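Local atomic coordinates of GCN5-related N-acetyltransferase (Ralstonia eutropha JMP134, PDB entry 2Q0Y), a protein that probably transfers acyl groups, most likely acetyl from acetyl-coenzyme A, to an as yet unidentified acceptor, as a member of the GNAT family. Residues A114-E118 with R119-F123; Q133-Y136 with A137-W141. All coordinates share one frame; numbering follows the deposited sequence.

Contact 1: A114-E118 with R119-F123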
loop_
_atom_site.group_PDB
_atom_site.type_symbol
_atom_site.label_atom_id
_atom_site.label_comp_id
_atom_site.label_asym_id
_atom_site.label_seq_id
_atom_site.Cartn_x
_atom_site.Cartn_y
_atom_site.Cartn_z
ATOM N N ALA A 114 -2.257 17.683 7.540
ATOM C CA ALA A 114 -1.508 18.946 7.495
ATOM C C ALA A 114 -0.001 18.706 7.445
ATOM O O ALA A 114 0.725 19.445 6.781
ATOM C CB ALA A 114 -1.849 19.803 8.687
ATOM N N GLU A 115 0.460 17.680 8.161
ATOM C CA GLU A 115 1.862 17.297 8.134
ATOM C C GLU A 115 2.262 16.850 6.728
ATOM O O GLU A 115 3.290 17.267 6.219
ATOM C CB GLU A 115 2.138 16.210 9.170
ATOM C CG GLU A 115 3.570 15.786 9.239
ATOM C CD GLU A 115 4.488 16.869 9.791
ATOM O OE1 GLU A 115 4.001 17.748 10.517
ATOM O OE2 GLU A 115 5.709 16.827 9.483
ATOM N N PHE A 116 1.424 16.042 6.079
ATOM C CA PHE A 116 1.679 15.652 4.690
ATOM C C PHE A 116 1.729 16.881 3.768
ATOM O O PHE A 116 2.582 16.968 2.886
ATOM C CB PHE A 116 0.610 14.676 4.168
ATOM C CG PHE A 116 0.693 13.286 4.741
ATOM C CD1 PHE A 116 1.914 12.684 5.044
ATOM C CD2 PHE A 116 -0.465 12.567 4.948
ATOM C CE1 PHE A 116 1.966 11.409 5.565
ATOM C CE2 PHE A 116 -0.413 11.276 5.483
ATOM C CZ PHE A 116 0.807 10.707 5.783
ATOM N N ALA A 117 0.836 17.837 3.993
ATOM C CA ALA A 117 0.816 19.067 3.194
ATOM C C ALA A 117 2.113 19.867 3.361
ATOM O O ALA A 117 2.687 20.333 2.388
ATOM C CB ALA A 117 -0.367 19.913 3.522
ATOM N N GLU A 118 2.548 20.026 4.603
ATOM C CA GLU A 118 3.806 20.687 4.922
ATOM C C GLU A 118 4.983 20.018 4.214
ATOM O O GLU A 118 5.914 20.701 3.771
ATOM C CB GLU A 118 4.023 20.655 6.437
ATOM C CG GLU A 118 5.348 21.223 6.921
ATOM C CD GLU A 118 5.527 21.037 8.427
ATOM O OE1 GLU A 118 4.891 20.143 8.984
ATOM O OE2 GLU A 118 6.279 21.791 9.060
ATOM N N ARG A 119 4.926 18.696 4.104
ATOM C CA ARG A 119 5.971 17.918 3.470
ATOM C C ARG A 119 5.830 17.855 1.944
ATOM O O ARG A 119 6.657 17.229 1.272
ATOM C CB ARG A 119 6.011 16.512 4.081
ATOM C CG ARG A 119 6.408 16.494 5.553
ATOM C CD ARG A 119 6.362 15.078 6.083
ATOM N NE ARG A 119 6.646 15.017 7.513
ATOM C CZ ARG A 119 7.168 13.973 8.143
ATOM N NH1 ARG A 119 7.516 12.878 7.474
ATOM N NH2 ARG A 119 7.347 14.022 9.458
ATOM N N GLY A 120 4.798 18.494 1.392
ATOM C CA GLY A 120 4.614 18.550 -0.067
ATOM C C GLY A 120 4.212 17.235 -0.692
ATOM O O GLY A 120 4.504 16.982 -1.870
ATOM N N ILE A 121 3.519 16.394 0.071
ATOM C CA ILE A 121 3.094 15.072 -0.391
ATOM C C ILE A 121 1.809 15.194 -1.177
ATOM O O ILE A 121 0.845 15.788 -0.697
ATOM C CB ILE A 121 2.848 14.136 0.804
ATOM C CG1 ILE A 121 4.116 13.993 1.657
ATOM C CG2 ILE A 121 2.330 12.764 0.360
ATOM C CD1 ILE A 121 5.311 13.469 0.916
ATOM N N ALA A 122 1.796 14.641 -2.392
ATOM C CA ALA A 122 0.640 14.762 -3.294
ATOM C C ALA A 122 -0.577 13.921 -2.892
ATOM O O ALA A 122 -1.712 14.347 -3.074
ATOM C CB ALA A 122 1.057 14.401 -4.721
ATOM N N PHE A 123 -0.340 12.732 -2.349
ATOM C CA PHE A 123 -1.392 11.709 -2.243
ATOM C C PHE A 123 -1.122 10.851 -1.024
ATOM O O PHE A 123 0.038 10.553 -0.727
ATOM C CB PHE A 123 -1.348 10.867 -3.525
ATOM C CG PHE A 123 -2.477 9.889 -3.693
ATOM C CD1 PHE A 123 -3.758 10.324 -3.999
ATOM C CD2 PHE A 123 -2.241 8.525 -3.602
ATOM C CE1 PHE A 123 -4.781 9.405 -4.197
ATOM C CE2 PHE A 123 -3.274 7.613 -3.814
ATOM C CZ PHE A 123 -4.528 8.069 -4.107
#

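Contact 2: Q133-Y136 with A137-W141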
loop_
_atom_site.group_PDB
_atom_site.type_symbol
_atom_site.label_atom_id
_atom_site.label_comp_id
_atom_site.label_asym_id
_atom_site.label_seq_id
_atom_site.Cartn_x
_atom_site.Cartn_y
_atom_site.Cartn_z
ATOM N N GLN A 133 -14.395 4.363 9.043
ATOM C CA GLN A 133 -14.753 4.684 7.662
ATOM C C GLN A 133 -15.696 5.893 7.474
ATOM O O GLN A 133 -15.484 6.687 6.557
ATOM C CB GLN A 133 -15.315 3.435 6.964
ATOM C CG GLN A 133 -15.844 3.665 5.556
ATOM C CD GLN A 133 -17.255 4.253 5.532
ATOM O OE1 GLN A 133 -18.099 3.921 6.369
ATOM N NE2 GLN A 133 -17.509 5.138 4.570
ATOM N N PRO A 134 -16.738 6.036 8.313
ATOM C CA PRO A 134 -17.645 7.181 8.082
ATOM C C PRO A 134 -16.964 8.545 8.269
ATOM O O PRO A 134 -17.229 9.469 7.518
ATOM C CB PRO A 134 -18.760 6.976 9.118
ATOM C CG PRO A 134 -18.622 5.560 9.588
ATOM C CD PRO A 134 -17.178 5.209 9.451
ATOM N N LEU A 135 -16.093 8.648 9.262
ATOM C CA LEU A 135 -15.308 9.860 9.472
ATOM C C LEU A 135 -14.410 10.127 8.270
ATOM O O LEU A 135 -14.340 11.244 7.777
ATOM C CB LEU A 135 -14.458 9.749 10.749
ATOM C CG LEU A 135 -13.415 10.855 10.968
ATOM C CD1 LEU A 135 -14.101 12.222 11.108
ATOM C CD2 LEU A 135 -12.533 10.540 12.164
ATOM N N TYR A 136 -13.723 9.093 7.788
ATOM C CA TYR A 136 -12.793 9.307 6.687
ATOM C C TYR A 136 -13.561 9.772 5.458
ATOM O O TYR A 136 -13.146 10.710 4.775
ATOM C CB TYR A 136 -11.938 8.059 6.402
ATOM C CG TYR A 136 -11.281 7.467 7.636
ATOM C CD1 TYR A 136 -10.794 8.285 8.671
ATOM C CD2 TYR A 136 -11.173 6.087 7.792
ATOM C CE1 TYR A 136 -10.213 7.736 9.803
ATOM C CE2 TYR A 136 -10.595 5.532 8.920
ATOM C CZ TYR A 136 -10.110 6.355 9.922
ATOM O OH TYR A 136 -9.552 5.791 11.051
ATOM N N ALA A 137 -14.694 9.139 5.189
ATOM C CA ALA A 137 -15.510 9.527 4.053
ATOM C C ALA A 137 -15.953 10.977 4.193
ATOM O O ALA A 137 -15.898 11.727 3.220
ATOM C CB ALA A 137 -16.688 8.626 3.922
ATOM N N ARG A 138 -16.389 11.366 5.390
ATOM C CA ARG A 138 -16.769 12.758 5.669
ATOM C C ARG A 138 -15.616 13.711 5.391
ATOM O O ARG A 138 -15.825 14.850 4.957
ATOM C CB ARG A 138 -17.193 12.940 7.134
ATOM C CG ARG A 138 -18.578 12.434 7.472
ATOM C CD ARG A 138 -19.043 12.909 8.859
ATOM N NE ARG A 138 -18.498 12.107 9.960
ATOM C CZ ARG A 138 -17.665 12.543 10.911
ATOM N NH1 ARG A 138 -17.236 13.809 10.942
ATOM N NH2 ARG A 138 -17.260 11.694 11.855
HETATM N N MSE A 139 -14.401 13.248 5.665
HETATM C CA MSE A 139 -13.205 14.056 5.494
HETATM C C MSE A 139 -12.603 13.964 4.082
HETATM O O MSE A 139 -11.490 14.438 3.861
HETATM C CB MSE A 139 -12.169 13.654 6.530
HETATM C CG MSE A 139 -12.575 13.921 7.984
HETATM SE SE MSE A 139 -11.076 13.470 9.154
HETATM C CE MSE A 139 -9.851 14.874 8.540
ATOM N N GLY A 140 -13.336 13.369 3.139
ATOM C CA GLY A 140 -12.954 13.406 1.727
ATOM C C GLY A 140 -12.071 12.269 1.262
ATOM O O GLY A 140 -11.437 12.351 0.196
ATOM N N TRP A 141 -12.024 11.201 2.061
ATOM C CA TRP A 141 -11.317 9.982 1.696
ATOM C C TRP A 141 -12.240 9.094 0.847
ATOM O O TRP A 141 -13.464 9.059 1.060
ATOM C CB TRP A 141 -10.815 9.228 2.929
ATOM C CG TRP A 141 -9.752 9.987 3.674
ATOM C CD1 TRP A 141 -9.931 11.056 4.496
ATOM C CD2 TRP A 141 -8.349 9.727 3.649
ATOM N NE1 TRP A 141 -8.717 11.488 4.979
ATOM C CE2 TRP A 141 -7.726 10.701 4.450
ATOM C CE3 TRP A 141 -7.544 8.778 2.984
ATOM C CZ2 TRP A 141 -6.341 10.736 4.640
ATOM C CZ3 TRP A 141 -6.188 8.821 3.168
ATOM C CH2 TRP A 141 -5.592 9.791 3.986
#

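Contact 1: A114-E118 with R119-F123
Phe116 O receives the N-H of Ile121 at 3.0 Å in a nearly straight bond (170° at the hydrogen), and Ala117 O takes that of Gly120, also at 3.0 Å, as the chain leaves helix 104-118. The second bond is shaped differently from the first: Gly120 N stands well above the carbonyl plane of Ala117 instead of meeting a lone pair. One residue earlier the helical pattern still holds, with Arg119 N bonded to Glu115 O. Gly120 has positive phi (71°), a value that favours glycine, and with the two bonds back into the last turn this makes a Schellman motif, one of the standard ways of ending an alpha-helix. Its apolar component joins the two residues linked by the Ile121 N to Phe116 O bond: CB of Phe116 lies 4.1 Å from CB of Ile121, and CG1 of Ile121 comes up to the phenyl ring at a slant. On another side of the turn, Glu115 and Arg119 form a salt bridge. Arg119 is extended from CG to NE and reaches across the flank of the last turn to the Glu115 carboxylate. Glu115 OE2 approaches the guanidinium edge in its plane and accepts the N-H of Arg119 NE (2.8 Å between NE and OE2) through its anti lone pair; a weak bond from Arg119 NH2 to this oxygen adds a second grip. The carboxylate plane stands 81° from that of the guanidinium, and a single oxygen serves both donors. Phe116 and Ile121 pack on Leu70 and Val72 of strand 63-74, respectively, while Phe116 also touches Ile151 of the second subunit.

Contact 2: Q133-Y136 with A137-W141
A Schellman motif ends the short helix 133-138, with Gly140 as its C-prime residue: Trp141 N reaches back to Tyr136 O at 3.0 Å, and Gly140 N bonds to Ala137 O. The positive phi of Gly140 (90°) belongs to a conformation in which a CB would be jammed against the preceding carbonyl. Tyr136 O lies at the edge of the indole, near its plane and 3.2 Å from Trp141 CD1, while CB of Tyr136 packs against CB of Trp141. On another face, CD1 of Leu135 is 3.8 Å from the selenium of Met139, a selenomethionine that lies alongside Leu135 with its end turned in the same direction. In one of two conformers of Arg138, a bend at chi3 (-81°) tentatively places the guanidinium with one face over this CD1. Earlier in the helix, Gln133 NE2 rests 3.6 Å from Ala137 CB. The indole N-H of Trp141 is bonded to Glu113, and Met139 packs on Met109; Glu113 and Met109 belong to helix 104-118. Tyr136 and Trp141 meet Leu126 of strand 123-127. Met147 of the second subunit packs on Gln133 and Tyr136, and Lys149 of that subunit bonds through NZ to Met139 O.

Contact 1 comes first along the chain, at the end of helix 104-118; strand 123-127 follows, and contact 2 then closes helix 133-138 before strand 142-150. Their centres lie about 18 Å apart and their nearest atoms about 6 Å, without touching. Both helices end in the same kind of glycine-based turn, and each turn returns the chain to a strand. Helix 104-118 and strand 123-127 are elements the two contacts share, and Phe116 and Trp141 both pack on Ile90 of strand 86-95. Each contact touches the second subunit, and Phe123 pairs in an antiparallel ladder with a strand of that subunit, continuing the sheet of the GNAT fold across the dimer interface.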